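Local coordinates for protein isatin hydrolase (Ralstonia solanacearum, PDB 5NMP) that hydrolyses the ring amide of isatin as a manganese-dependent enzyme of the cyclase family, at residues Gly74-Thr79 with Gly252-Pro257; Pro84-Thr89 with Leu218-Asn223; Val112-Ala117 with Leu149-Trp154; Ala241-Ala246 with Leu258-Leu263. One frame throughout, in Å; residues are numbered along the deposited sequence.

Interaction 1 (Gly74-Thr79 with Gly252-Pro257). With MN (manganese (II) ion), chain K.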
loop_
_atom_site.group_PDB
_atom_site.type_symbol
_atom_site.label_atom_id
_atom_site.label_comp_id
_atom_site.label_asym_id
_atom_site.label_seq_id
_atom_site.Cartn_x
_atom_site.Cartn_y
_atom_site.Cartn_z
ATOM N N GLY A 74 -13.665 5.053 5.061
ATOM C CA GLY A 74 -14.315 4.175 4.111
ATOM C C GLY A 74 -13.306 3.574 3.160
ATOM O O GLY A 74 -12.177 4.054 3.061
ATOM N N GLU A 75 -13.705 2.513 2.468
ATOM C CA GLU A 75 -12.876 1.928 1.424
ATOM C C GLU A 75 -12.535 2.977 0.371
ATOM O O GLU A 75 -11.455 2.962 -0.205
ATOM C CB GLU A 75 -13.587 0.744 0.766
ATOM C CG GLU A 75 -13.848 -0.431 1.689
ATOM C CD GLU A 75 -14.714 -1.499 1.040
ATOM O OE1 GLU A 75 -15.537 -1.152 0.169
ATOM O OE2 GLU A 75 -14.569 -2.686 1.398
ATOM N N HIS A 76 -13.468 3.891 0.131
ATOM C CA HIS A 76 -13.295 4.913 -0.891
ATOM C C HIS A 76 -13.029 6.280 -0.264
ATOM O O HIS A 76 -13.781 7.236 -0.467
ATOM C CB HIS A 76 -14.523 4.951 -1.800
ATOM C CG HIS A 76 -14.754 3.668 -2.537
ATOM N ND1 HIS A 76 -14.470 3.517 -3.877
ATOM C CD2 HIS A 76 -15.218 2.469 -2.113
ATOM C CE1 HIS A 76 -14.762 2.284 -4.252
ATOM N NE2 HIS A 76 -15.217 1.627 -3.199
ATOM N N THR A 77 -11.939 6.349 0.493
ATOM C CA THR A 77 -11.530 7.557 1.193
ATOM C C THR A 77 -10.176 8.025 0.673
ATOM O O THR A 77 -9.235 7.239 0.599
ATOM C CB THR A 77 -11.445 7.318 2.717
ATOM O OG1 THR A 77 -12.745 6.992 3.228
ATOM C CG2 THR A 77 -10.910 8.551 3.436
ATOM N N GLY A 78 -10.085 9.300 0.305
ATOM C CA GLY A 78 -8.834 9.876 -0.162
ATOM C C GLY A 78 -8.275 9.212 -1.404
ATOM O O GLY A 78 -9.022 8.739 -2.262
ATOM N N THR A 79 -6.951 9.187 -1.507
ATOM C CA THR A 79 -6.293 8.455 -2.580
ATOM C C THR A 79 -6.608 6.973 -2.441
ATOM O O THR A 79 -6.064 6.302 -1.562
ATOM C CB THR A 79 -4.769 8.655 -2.556
ATOM O OG1 THR A 79 -4.466 10.053 -2.561
ATOM C CG2 THR A 79 -4.122 8.000 -3.760
ATOM N N GLY A 252 -13.171 -9.192 1.038
ATOM C CA GLY A 252 -14.312 -8.845 0.210
ATOM C C GLY A 252 -14.407 -7.360 -0.088
ATOM O O GLY A 252 -15.469 -6.861 -0.463
ATOM N N GLY A 253 -13.293 -6.652 0.072
ATOM C CA GLY A 253 -13.267 -5.210 -0.106
ATOM C C GLY A 253 -13.519 -4.749 -1.530
ATOM O O GLY A 253 -12.962 -5.300 -2.480
ATOM N N SER A 254 -14.359 -3.727 -1.672
ATOM C CA SER A 254 -14.687 -3.174 -2.982
ATOM C C SER A 254 -13.612 -2.196 -3.442
ATOM O O SER A 254 -13.583 -1.776 -4.598
ATOM C CB SER A 254 -16.043 -2.476 -2.944
ATOM O OG SER A 254 -15.955 -1.242 -2.253
ATOM N N GLY A 255 -12.732 -1.837 -2.516
ATOM C CA GLY A 255 -11.625 -0.948 -2.799
ATOM C C GLY A 255 -10.937 -0.622 -1.491
ATOM O O GLY A 255 -11.343 -1.125 -0.444
ATOM N N SER A 256 -9.900 0.207 -1.536
ATOM C CA SER A 256 -9.258 0.664 -0.307
ATOM C C SER A 256 -8.380 1.872 -0.569
ATOM O O SER A 256 -7.903 2.066 -1.687
ATOM C CB SER A 256 -8.420 -0.452 0.334
ATOM O OG SER A 256 -7.116 -0.506 -0.220
ATOM N N PRO A 257 -8.174 2.702 0.460
ATOM C CA PRO A 257 -7.122 3.711 0.341
ATOM C C PRO A 257 -5.776 3.012 0.217
ATOM O O PRO A 257 -5.627 1.893 0.706
ATOM C CB PRO A 257 -7.236 4.507 1.644
ATOM C CG PRO A 257 -7.990 3.623 2.576
ATOM C CD PRO A 257 -8.910 2.807 1.730
HETATM MN MN MN K . -13.940 4.896 -5.373
#
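Glu75 and His76 reach Ser254 where the HxGTHxD metal-binding motif of the cyclase family, here His76 to Asp82, begins alongside the segment that leads into edge strand 255-257 of the central sheet. The closely knit part is polar. Glu75 places CG anti to its own carbonyl carbon (chi1 -64°) and then runs out extended, which brings the carboxylate up to the Gly253-Ser254 peptide. There OE1 accepts from Ser254 OG, a bond modelled so short that its exact length is doubtful, while weak bonds from Ser254 N reach OE2 at 3.2 Å and OE1 at 3.4 Å. The serine hydroxyl is gripped a second time: His76 NE2 donates to Ser254 OG over 3.1 Å (154° at the hydrogen), with the oxygen in the imidazole plane at the ring edge. Across the same ring, His76 ND1 binds manganese at 2.1 Å, a site that His80 and Asp82 share. The serine is thus a second-shell residue that helps, with the metal, to hold the ring's rotation; the nearby carboxylate may polarise it. Asn69 of the second subunit bonds to Glu75 OE2, and Trp68 of that subunit packs on Glu75 and Ser254, so the second subunit packs against this end. The loose end is Gly252, partly exposed and scarcely meeting the loop. Pro257, by contrast, is well buried, its apolar ring packed against main-chain carbonyls: CD lies 3.2 Å from Glu75 O, CA makes a CA-H...O contact with Thr79 O at 3.4 Å, and Pro257 CB lies 3.5 Å from Thr77 O.

Interaction 2 (Pro84-Thr89 with Leu218-Asn223)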
loop_
_atom_site.group_PDB
_atom_site.type_symbol
_atom_site.label_atom_id
_atom_site.label_comp_id
_atom_site.label_asym_id
_atom_site.label_seq_id
_atom_site.Cartn_x
_atom_site.Cartn_y
_atom_site.Cartn_z
ATOM N N PRO A 84 -13.213 -4.065 -9.291
ATOM C CA PRO A 84 -14.388 -4.308 -10.142
ATOM C C PRO A 84 -15.670 -4.642 -9.372
ATOM O O PRO A 84 -16.764 -4.364 -9.858
ATOM C CB PRO A 84 -13.954 -5.501 -11.000
ATOM C CG PRO A 84 -12.471 -5.386 -11.061
ATOM C CD PRO A 84 -12.057 -4.882 -9.706
ATOM N N ALA A 85 -15.537 -5.222 -8.186
ATOM C CA ALA A 85 -16.697 -5.593 -7.380
ATOM C C ALA A 85 -17.474 -4.368 -6.911
ATOM O O ALA A 85 -18.629 -4.476 -6.499
ATOM C CB ALA A 85 -16.261 -6.426 -6.185
ATOM N N HIS A 86 -16.830 -3.206 -6.975
ATOM C CA HIS A 86 -17.431 -1.953 -6.530
ATOM C C HIS A 86 -18.690 -1.616 -7.325
ATOM O O HIS A 86 -19.597 -0.961 -6.813
ATOM C CB HIS A 86 -16.409 -0.820 -6.642
ATOM C CG HIS A 86 -16.951 0.532 -6.297
ATOM N ND1 HIS A 86 -17.717 0.763 -5.175
ATOM C CD2 HIS A 86 -16.821 1.728 -6.917
ATOM C CE1 HIS A 86 -18.043 2.043 -5.124
ATOM N NE2 HIS A 86 -17.512 2.650 -6.170
ATOM N N TRP A 87 -18.744 -2.075 -8.573
ATOM C CA TRP A 87 -19.880 -1.782 -9.440
ATOM C C TRP A 87 -20.646 -3.044 -9.822
ATOM O O TRP A 87 -20.075 -4.131 -9.901
ATOM C CB TRP A 87 -19.417 -1.054 -10.701
ATOM C CG TRP A 87 -20.444 -0.109 -11.233
ATOM C CD1 TRP A 87 -21.295 -0.323 -12.276
ATOM C CD2 TRP A 87 -20.738 1.199 -10.734
ATOM N NE1 TRP A 87 -22.097 0.776 -12.464
ATOM C CE2 TRP A 87 -21.776 1.725 -11.529
ATOM C CE3 TRP A 87 -20.224 1.980 -9.696
ATOM C CZ2 TRP A 87 -22.308 2.995 -11.318
ATOM C CZ3 TRP A 87 -20.753 3.240 -9.487
ATOM C CH2 TRP A 87 -21.784 3.735 -10.294
ATOM N N ILE A 88 -21.941 -2.882 -10.078
ATOM C CA ILE A 88 -22.841 -4.009 -10.312
ATOM C C ILE A 88 -22.470 -4.826 -11.556
ATOM O O ILE A 88 -22.800 -6.009 -11.646
ATOM C CB ILE A 88 -24.311 -3.518 -10.427
ATOM C CG1 ILE A 88 -25.293 -4.675 -10.229
ATOM C CG2 ILE A 88 -24.551 -2.794 -11.744
ATOM C CD1 ILE A 88 -26.728 -4.230 -10.099
ATOM N N THR A 89 -21.766 -4.210 -12.500
ATOM C CA THR A 89 -21.391 -4.901 -13.729
ATOM C C THR A 89 -20.122 -5.743 -13.552
ATOM O O THR A 89 -19.760 -6.529 -14.429
ATOM C CB THR A 89 -21.184 -3.910 -14.893
ATOM O OG1 THR A 89 -20.198 -2.938 -14.531
ATOM C CG2 THR A 89 -22.480 -3.197 -15.221
ATOM N N LEU A 218 -18.299 0.598 -17.436
ATOM C CA LEU A 218 -17.629 -0.167 -18.481
ATOM C C LEU A 218 -16.265 -0.706 -18.048
ATOM O O LEU A 218 -15.902 -1.824 -18.413
ATOM C CB LEU A 218 -17.486 0.681 -19.748
ATOM C CG LEU A 218 -18.806 1.166 -20.368
ATOM C CD1 LEU A 218 -18.560 2.017 -21.613
ATOM C CD2 LEU A 218 -19.748 0.004 -20.684
ATOM N N MET A 219 -15.511 0.070 -17.273
ATOM C CA MET A 219 -14.194 -0.385 -16.821
ATOM C C MET A 219 -14.331 -1.551 -15.852
ATOM O O MET A 219 -13.706 -2.593 -16.039
ATOM C CB MET A 219 -13.405 0.750 -16.168
ATOM C CG MET A 219 -13.040 1.882 -17.117
ATOM S SD MET A 219 -11.634 1.508 -18.178
ATOM C CE MET A 219 -10.380 1.302 -16.942
ATOM N N HIS A 220 -15.152 -1.381 -14.821
ATOM C CA HIS A 220 -15.390 -2.462 -13.873
ATOM C C HIS A 220 -16.133 -3.605 -14.558
ATOM O O HIS A 220 -15.957 -4.772 -14.205
ATOM C CB HIS A 220 -16.169 -1.953 -12.660
ATOM C CG HIS A 220 -15.454 -0.887 -11.894
ATOM N ND1 HIS A 220 -14.078 -0.841 -11.789
ATOM C CD2 HIS A 220 -15.915 0.185 -11.206
ATOM C CE1 HIS A 220 -13.727 0.205 -11.066
ATOM N NE2 HIS A 220 -14.824 0.846 -10.699
ATOM N N GLY A 221 -16.948 -3.261 -15.553
ATOM C CA GLY A 221 -17.680 -4.247 -16.325
ATOM C C GLY A 221 -16.763 -5.071 -17.209
ATOM O O GLY A 221 -17.135 -6.150 -17.673
ATOM N N ALA A 222 -15.559 -4.557 -17.444
ATOM C CA ALA A 222 -14.565 -5.266 -18.237
ATOM C C ALA A 222 -13.411 -5.715 -17.353
ATOM O O ALA A 222 -12.293 -5.917 -17.829
ATOM C CB ALA A 222 -14.059 -4.389 -19.373
ATOM N N ASN A 223 -13.693 -5.849 -16.060
ATOM C CA ASN A 223 -12.725 -6.345 -15.085
ATOM C C ASN A 223 -11.473 -5.460 -14.976
ATOM O O ASN A 223 -10.370 -5.962 -14.765
ATOM C CB ASN A 223 -12.333 -7.789 -15.431
ATOM C CG ASN A 223 -11.852 -8.577 -14.224
ATOM O OD1 ASN A 223 -12.008 -8.148 -13.081
ATOM N ND2 ASN A 223 -11.269 -9.743 -14.475
#
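The His220 imidazole presents an edge to Trp87, whose CB lies near the ring plane 3.7 Å from His220 CD2, while Pro84 CA comes obliquely to His220 ND1 at 3.9 Å. A second edge contact is looser: His220 NE2 stands near the plane of the His86 ring, 4.4 Å from His86 CD2. The His216 ring meets those of Trp87 (planes about 35° apart) and His220 (about 70°). With CG beside the backbone N (chi1 -61°), His220 sends its ring off the helix toward the bend made by Pro84 to Trp87, and a bond from ND1 to Arg224 O limits the ring's rotation. On the partly exposed side, Thr89 OG1 sits 3.4 Å from Gly221 CA and bonds to Thr217 O within the helix. Asn223 ends that helix as the C-prime residue of a Schellman motif, its OD1 lying 3.5 Å from Pro84 CG. His86 ND1 bonds to Tyr67 O of the second subunit, and NE2 bonds weakly to a succinic acid, probably from the crystallisation liquor; its ring meets that of the manganese ligand His76. The contact sets the C-terminal end of helix 214-221 against the 3-10 turn that follows strand 80-82, with helix 179-187 packed on Leu218 and Met219.

Interaction 3 (Val112-Ala117 with Leu149-Trp154)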
loop_
_atom_site.group_PDB
_atom_site.type_symbol
_atom_site.label_atom_id
_atom_site.label_comp_id
_atom_site.label_asym_id
_atom_site.label_seq_id
_atom_site.Cartn_x
_atom_site.Cartn_y
_atom_site.Cartn_z
ATOM N N VAL A 112 0.430 9.391 -19.088
ATOM C CA VAL A 112 -0.173 10.556 -18.452
ATOM C C VAL A 112 -0.747 11.513 -19.491
ATOM O O VAL A 112 -0.023 12.016 -20.348
ATOM C CB VAL A 112 0.844 11.301 -17.570
ATOM C CG1 VAL A 112 0.197 12.510 -16.920
ATOM C CG2 VAL A 112 1.416 10.364 -16.511
ATOM N N ILE A 113 -2.051 11.756 -19.410
ATOM C CA ILE A 113 -2.731 12.665 -20.331
ATOM C C ILE A 113 -2.950 14.022 -19.675
ATOM O O ILE A 113 -3.751 14.141 -18.749
ATOM C CB ILE A 113 -4.099 12.103 -20.783
ATOM C CG1 ILE A 113 -3.996 10.610 -21.115
ATOM C CG2 ILE A 113 -4.649 12.900 -21.955
ATOM C CD1 ILE A 113 -3.037 10.290 -22.229
ATOM N N ASP A 114 -2.244 15.044 -20.154
ATOM C CA ASP A 114 -2.329 16.374 -19.553
ATOM C C ASP A 114 -3.428 17.230 -20.174
ATOM O O ASP A 114 -3.338 17.633 -21.336
ATOM C CB ASP A 114 -0.991 17.104 -19.671
ATOM C CG ASP A 114 -1.024 18.485 -19.035
ATOM O OD1 ASP A 114 -1.767 18.668 -18.047
ATOM O OD2 ASP A 114 -0.311 19.389 -19.524
ATOM N N ALA A 115 -4.455 17.520 -19.381
ATOM C CA ALA A 115 -5.560 18.361 -19.823
ATOM C C ALA A 115 -5.798 19.514 -18.853
ATOM O O ALA A 115 -6.896 20.063 -18.790
ATOM C CB ALA A 115 -6.824 17.533 -19.974
ATOM N N SER A 116 -4.763 19.878 -18.103
ATOM C CA SER A 116 -4.884 20.899 -17.066
ATOM C C SER A 116 -5.285 22.271 -17.621
ATOM O O SER A 116 -6.049 22.999 -16.989
ATOM C CB SER A 116 -3.574 21.013 -16.281
ATOM O OG SER A 116 -2.466 21.183 -17.145
ATOM N N ALA A 117 -4.776 22.617 -18.799
ATOM C CA ALA A 117 -5.103 23.898 -19.418
ATOM C C ALA A 117 -6.572 23.961 -19.835
ATOM O O ALA A 117 -7.201 25.016 -19.765
ATOM C CB ALA A 117 -4.207 24.149 -20.615
ATOM N N LEU A 149 -3.498 7.796 -16.760
ATOM C CA LEU A 149 -3.608 8.804 -15.710
ATOM C C LEU A 149 -4.051 10.149 -16.286
ATOM O O LEU A 149 -3.338 10.773 -17.076
ATOM C CB LEU A 149 -2.280 8.943 -14.959
ATOM C CG LEU A 149 -1.776 7.647 -14.313
ATOM C CD1 LEU A 149 -0.530 7.889 -13.478
ATOM C CD2 LEU A 149 -2.867 6.992 -13.474
ATOM N N PHE A 150 -5.242 10.577 -15.882
ATOM C CA PHE A 150 -5.860 11.807 -16.363
ATOM C C PHE A 150 -5.420 13.004 -15.518
ATOM O O PHE A 150 -5.987 13.260 -14.457
ATOM C CB PHE A 150 -7.386 11.654 -16.332
ATOM C CG PHE A 150 -8.136 12.762 -17.020
ATOM C CD1 PHE A 150 -7.529 13.546 -17.987
ATOM C CD2 PHE A 150 -9.462 13.014 -16.693
ATOM C CE1 PHE A 150 -8.231 14.562 -18.617
ATOM C CE2 PHE A 150 -10.169 14.029 -17.317
ATOM C CZ PHE A 150 -9.552 14.805 -18.282
ATOM N N ARG A 151 -4.411 13.733 -15.987
ATOM C CA ARG A 151 -3.924 14.906 -15.262
ATOM C C ARG A 151 -4.785 16.140 -15.515
ATOM O O ARG A 151 -4.972 16.553 -16.660
ATOM C CB ARG A 151 -2.478 15.224 -15.637
ATOM C CG ARG A 151 -1.974 16.473 -14.949
ATOM C CD ARG A 151 -0.657 16.966 -15.502
ATOM N NE ARG A 151 -0.337 18.277 -14.948
ATOM C CZ ARG A 151 0.565 19.108 -15.455
ATOM N NH1 ARG A 151 1.251 18.768 -16.539
ATOM N NH2 ARG A 151 0.777 20.284 -14.879
ATOM N N THR A 152 -5.291 16.735 -14.438
ATOM C CA THR A 152 -6.178 17.888 -14.537
ATOM C C THR A 152 -5.782 19.021 -13.593
ATOM O O THR A 152 -6.411 20.078 -13.597
ATOM C CB THR A 152 -7.629 17.493 -14.226
ATOM O OG1 THR A 152 -7.683 16.886 -12.929
ATOM C CG2 THR A 152 -8.159 16.513 -15.265
ATOM N N ASP A 153 -4.748 18.788 -12.785
ATOM C CA ASP A 153 -4.321 19.718 -11.731
ATOM C C ASP A 153 -5.425 19.980 -10.704
ATOM O O ASP A 153 -5.375 20.956 -9.958
ATOM C CB ASP A 153 -3.840 21.047 -12.329
ATOM C CG ASP A 153 -2.386 21.000 -12.766
ATOM O OD1 ASP A 153 -1.807 19.893 -12.808
ATOM O OD2 ASP A 153 -1.822 22.074 -13.074
ATOM N N TRP A 154 -6.411 19.090 -10.659
ATOM C CA TRP A 154 -7.531 19.217 -9.733
ATOM C C TRP A 154 -7.090 19.030 -8.282
ATOM O O TRP A 154 -7.742 19.516 -7.358
ATOM C CB TRP A 154 -8.620 18.200 -10.081
ATOM C CG TRP A 154 -9.958 18.529 -9.509
ATOM C CD1 TRP A 154 -10.456 18.130 -8.303
ATOM C CD2 TRP A 154 -10.976 19.326 -10.122
ATOM N NE1 TRP A 154 -11.725 18.631 -8.126
ATOM C CE2 TRP A 154 -12.067 19.368 -9.230
ATOM C CE3 TRP A 154 -11.073 20.007 -11.339
ATOM C CZ2 TRP A 154 -13.241 20.067 -9.517
ATOM C CZ3 TRP A 154 -12.238 20.699 -11.623
ATOM C CH2 TRP A 154 -13.307 20.723 -10.716
HETATM O O HOH W 1 -6.702 22.991 -13.991
#
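Asp114 and Arg151 both carry CG anti to the backbone N (chi1 -179° and 177°), and the arginine stays extended as far as NE; the two side chains run side by side, their carboxylate and guanidinium planes only 9° apart. Asp114 OD1 lies over the guanidinium face, 3.4 Å from Arg151 NH1, a salt bridge of charge alone. The same oxygen accepts from Ser116 OG (2.8 Å, syn lone pair) and, in an Asx turn, from Ser116 N at 3.2 Å. Ser116 OG also stands 4.0 Å above the guanidinium centre. At the guanidinium edge, Arg151 NE donates in plane to Asp153 OD1 at 3.1 Å. On the sheet's other face, Ala115 CB meets the edge of the Phe150 ring at CE1, 3.6 Å away, while Thr152 CG2 covers one face of that ring. Main-chain bonds, such as Ile113 N to Leu149 O at 2.8 Å, join the parallel strands 107-114 and 147-151 of a beta-alpha-beta crossover, with helix 129-139 packing on Ile113. Within this contact one guanidinium serves two acids, Asp114 by its face and Asp153 by its edge, which probably offsets their mutual repulsion and favours both being ionised.

Interaction 4 (Ala241-Ala246 with Leu258-Leu263)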
loop_
_atom_site.group_PDB
_atom_site.type_symbol
_atom_site.label_atom_id
_atom_site.label_comp_id
_atom_site.label_asym_id
_atom_site.label_seq_id
_atom_site.Cartn_x
_atom_site.Cartn_y
_atom_site.Cartn_z
ATOM N N ALA A 241 6.662 5.838 -17.028
ATOM C CA ALA A 241 6.536 5.711 -15.582
ATOM C C ALA A 241 5.954 4.354 -15.206
ATOM O O ALA A 241 5.207 3.751 -15.976
ATOM C CB ALA A 241 5.678 6.830 -15.022
ATOM N N PHE A 242 6.304 3.883 -14.016
ATOM C CA PHE A 242 5.842 2.587 -13.533
ATOM C C PHE A 242 5.127 2.761 -12.196
ATOM O O PHE A 242 5.669 3.365 -11.270
ATOM C CB PHE A 242 7.020 1.619 -13.399
ATOM C CG PHE A 242 6.612 0.179 -13.313
ATOM C CD1 PHE A 242 6.401 -0.560 -14.463
ATOM C CD2 PHE A 242 6.437 -0.435 -12.083
ATOM C CE1 PHE A 242 6.022 -1.881 -14.391
ATOM C CE2 PHE A 242 6.056 -1.759 -12.002
ATOM C CZ PHE A 242 5.849 -2.484 -13.158
ATOM N N ILE A 243 3.910 2.239 -12.092
ATOM C CA ILE A 243 3.086 2.511 -10.921
ATOM C C ILE A 243 3.034 1.362 -9.919
ATOM O O ILE A 243 2.774 0.214 -10.279
ATOM C CB ILE A 243 1.647 2.859 -11.328
ATOM C CG1 ILE A 243 1.643 4.025 -12.318
ATOM C CG2 ILE A 243 0.809 3.192 -10.101
ATOM C CD1 ILE A 243 2.329 5.268 -11.806
ATOM N N LEU A 244 3.289 1.686 -8.656
ATOM C CA LEU A 244 3.071 0.749 -7.562
ATOM C C LEU A 244 1.763 1.105 -6.864
ATOM O O LEU A 244 1.681 2.114 -6.164
ATOM C CB LEU A 244 4.236 0.779 -6.567
ATOM C CG LEU A 244 5.652 0.691 -7.144
ATOM C CD1 LEU A 244 6.689 0.740 -6.033
ATOM C CD2 LEU A 244 5.831 -0.561 -7.992
ATOM N N ALA A 245 0.735 0.289 -7.069
ATOM C CA ALA A 245 -0.571 0.558 -6.477
ATOM C C ALA A 245 -1.189 -0.706 -5.897
ATOM O O ALA A 245 -2.002 -1.365 -6.545
ATOM C CB ALA A 245 -1.504 1.179 -7.507
ATOM N N ALA A 246 -0.803 -1.035 -4.670
ATOM C CA ALA A 246 -1.317 -2.220 -3.995
ATOM C C ALA A 246 -2.281 -1.840 -2.872
ATOM O O ALA A 246 -1.898 -1.161 -1.916
ATOM C CB ALA A 246 -0.170 -3.055 -3.453
ATOM N N LEU A 258 -4.818 3.647 -0.446
ATOM C CA LEU A 258 -3.522 3.025 -0.655
ATOM C C LEU A 258 -2.443 4.062 -0.910
ATOM O O LEU A 258 -2.731 5.225 -1.180
ATOM C CB LEU A 258 -3.577 2.033 -1.821
ATOM C CG LEU A 258 -3.512 2.569 -3.257
ATOM C CD1 LEU A 258 -3.402 1.418 -4.249
ATOM C CD2 LEU A 258 -4.711 3.440 -3.588
ATOM N N ARG A 259 -1.194 3.627 -0.819
ATOM C CA ARG A 259 -0.058 4.483 -1.113
ATOM C C ARG A 259 0.372 4.280 -2.560
ATOM O O ARG A 259 1.043 3.301 -2.882
ATOM C CB ARG A 259 1.101 4.179 -0.162
ATOM C CG ARG A 259 2.163 5.262 -0.100
ATOM C CD ARG A 259 1.578 6.558 0.418
ATOM N NE ARG A 259 2.587 7.600 0.557
ATOM C CZ ARG A 259 3.198 7.898 1.698
ATOM N NH1 ARG A 259 2.902 7.228 2.805
ATOM N NH2 ARG A 259 4.103 8.867 1.735
ATOM N N VAL A 260 -0.026 5.199 -3.432
ATOM C CA VAL A 260 0.326 5.106 -4.845
ATOM C C VAL A 260 1.691 5.729 -5.115
ATOM O O VAL A 260 1.922 6.898 -4.803
ATOM C CB VAL A 260 -0.722 5.794 -5.740
ATOM C CG1 VAL A 260 -0.349 5.636 -7.206
ATOM C CG2 VAL A 260 -2.105 5.224 -5.474
ATOM N N LEU A 261 2.590 4.943 -5.698
ATOM C CA LEU A 261 3.934 5.411 -6.012
ATOM C C LEU A 261 4.241 5.264 -7.496
ATOM O O LEU A 261 3.736 4.359 -8.159
ATOM C CB LEU A 261 4.979 4.649 -5.195
ATOM C CG LEU A 261 4.881 4.718 -3.672
ATOM C CD1 LEU A 261 6.002 3.910 -3.041
ATOM C CD2 LEU A 261 4.915 6.161 -3.192
ATOM N N ALA A 262 5.080 6.155 -8.009
ATOM C CA ALA A 262 5.514 6.086 -9.397
ATOM C C ALA A 262 7.034 5.988 -9.488
ATOM O O ALA A 262 7.752 6.752 -8.842
ATOM C CB ALA A 262 5.017 7.293 -10.163
ATOM N N LEU A 263 7.521 5.038 -10.279
ATOM C CA LEU A 263 8.945 4.949 -10.568
ATOM C C LEU A 263 9.232 5.671 -11.880
ATOM O O LEU A 263 8.531 5.474 -12.872
ATOM C CB LEU A 263 9.408 3.493 -10.644
ATOM C CG LEU A 263 9.221 2.597 -9.414
ATOM C CD1 LEU A 263 9.923 1.265 -9.626
ATOM C CD2 LEU A 263 9.726 3.269 -8.149
HETATM O O HOH W 2 0.901 0.530 -3.266
#
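Leu263 fits against the Phe242-Leu244 side of the opposing strand: its CB lies 4.1 Å from Phe242 CB, and its CD2 reaches back to 4.5 Å from Leu244 CD1. Leu261 continues the row, so that four large residues, Phe242, Leu244, Leu261 and Leu263, make a ridged surface on one face of the sheet. The reverse face is built differently. Ile243 stands there as a bump, and the small Ala262 opposite makes a shallow place that CD1 occupies; chi2 of -57° turns Ile243 CD1 back over Ala262 CB, 3.7 Å away. The Ile243 and Val260 side chains cross obliquely, Ile243 CG2 4.0 Å from Val260 CG1. Strands 239-244 and 261-264 are antiparallel neighbours in the mixed central sheet, joined not by a tight hairpin but through strand 255-257 at the far edge. Phe242-Leu263 and Leu244-Leu261 are hydrogen-bonded pairs with Ile243-Ala262 between them, and Leu263 N meets Phe242 O at 2.7 Å in the carbonyl plane. Strand 107-114 flanks the first segment and strand 24-27 the second. The chains separate only after Ala245 and Val260, where Leu258 lays CD1 against Ala245 CB at 3.8 Å and against the Ala245-Ala246 peptide. Arg259 turns away to a salt bridge with Asp27 and to carbonyls of Pro247 and Val98 of the second subunit. Its own carbonyl faces the first segment, where a water accepts from Ala246 N at 2.7 Å and donates to Arg259 O at 2.8 Å.

Overall arrangement
From the N terminus, 74-79 opens interaction 1, which closes only when 252-257 returns to the metal loop. Within that long span, interaction 2 joins the turn after strand 80-82 to helix 214-221, and within interaction 2 lies interaction 3, the short crossover from strand 107-114 to 147-151. Interaction 4 opens at 241-246, before interaction 1 closes, and ends after it at 258-263, so these two cross. Interactions 1 and 2 meet at His76 and His86 beside the manganese; 1 and 4 join where Thr79 reaches Leu258; 3 and 4 touch through Leu149 and Ile243. Interactions 1, 3 and 4 share the central sheet, and all but interaction 3 touch the second subunit.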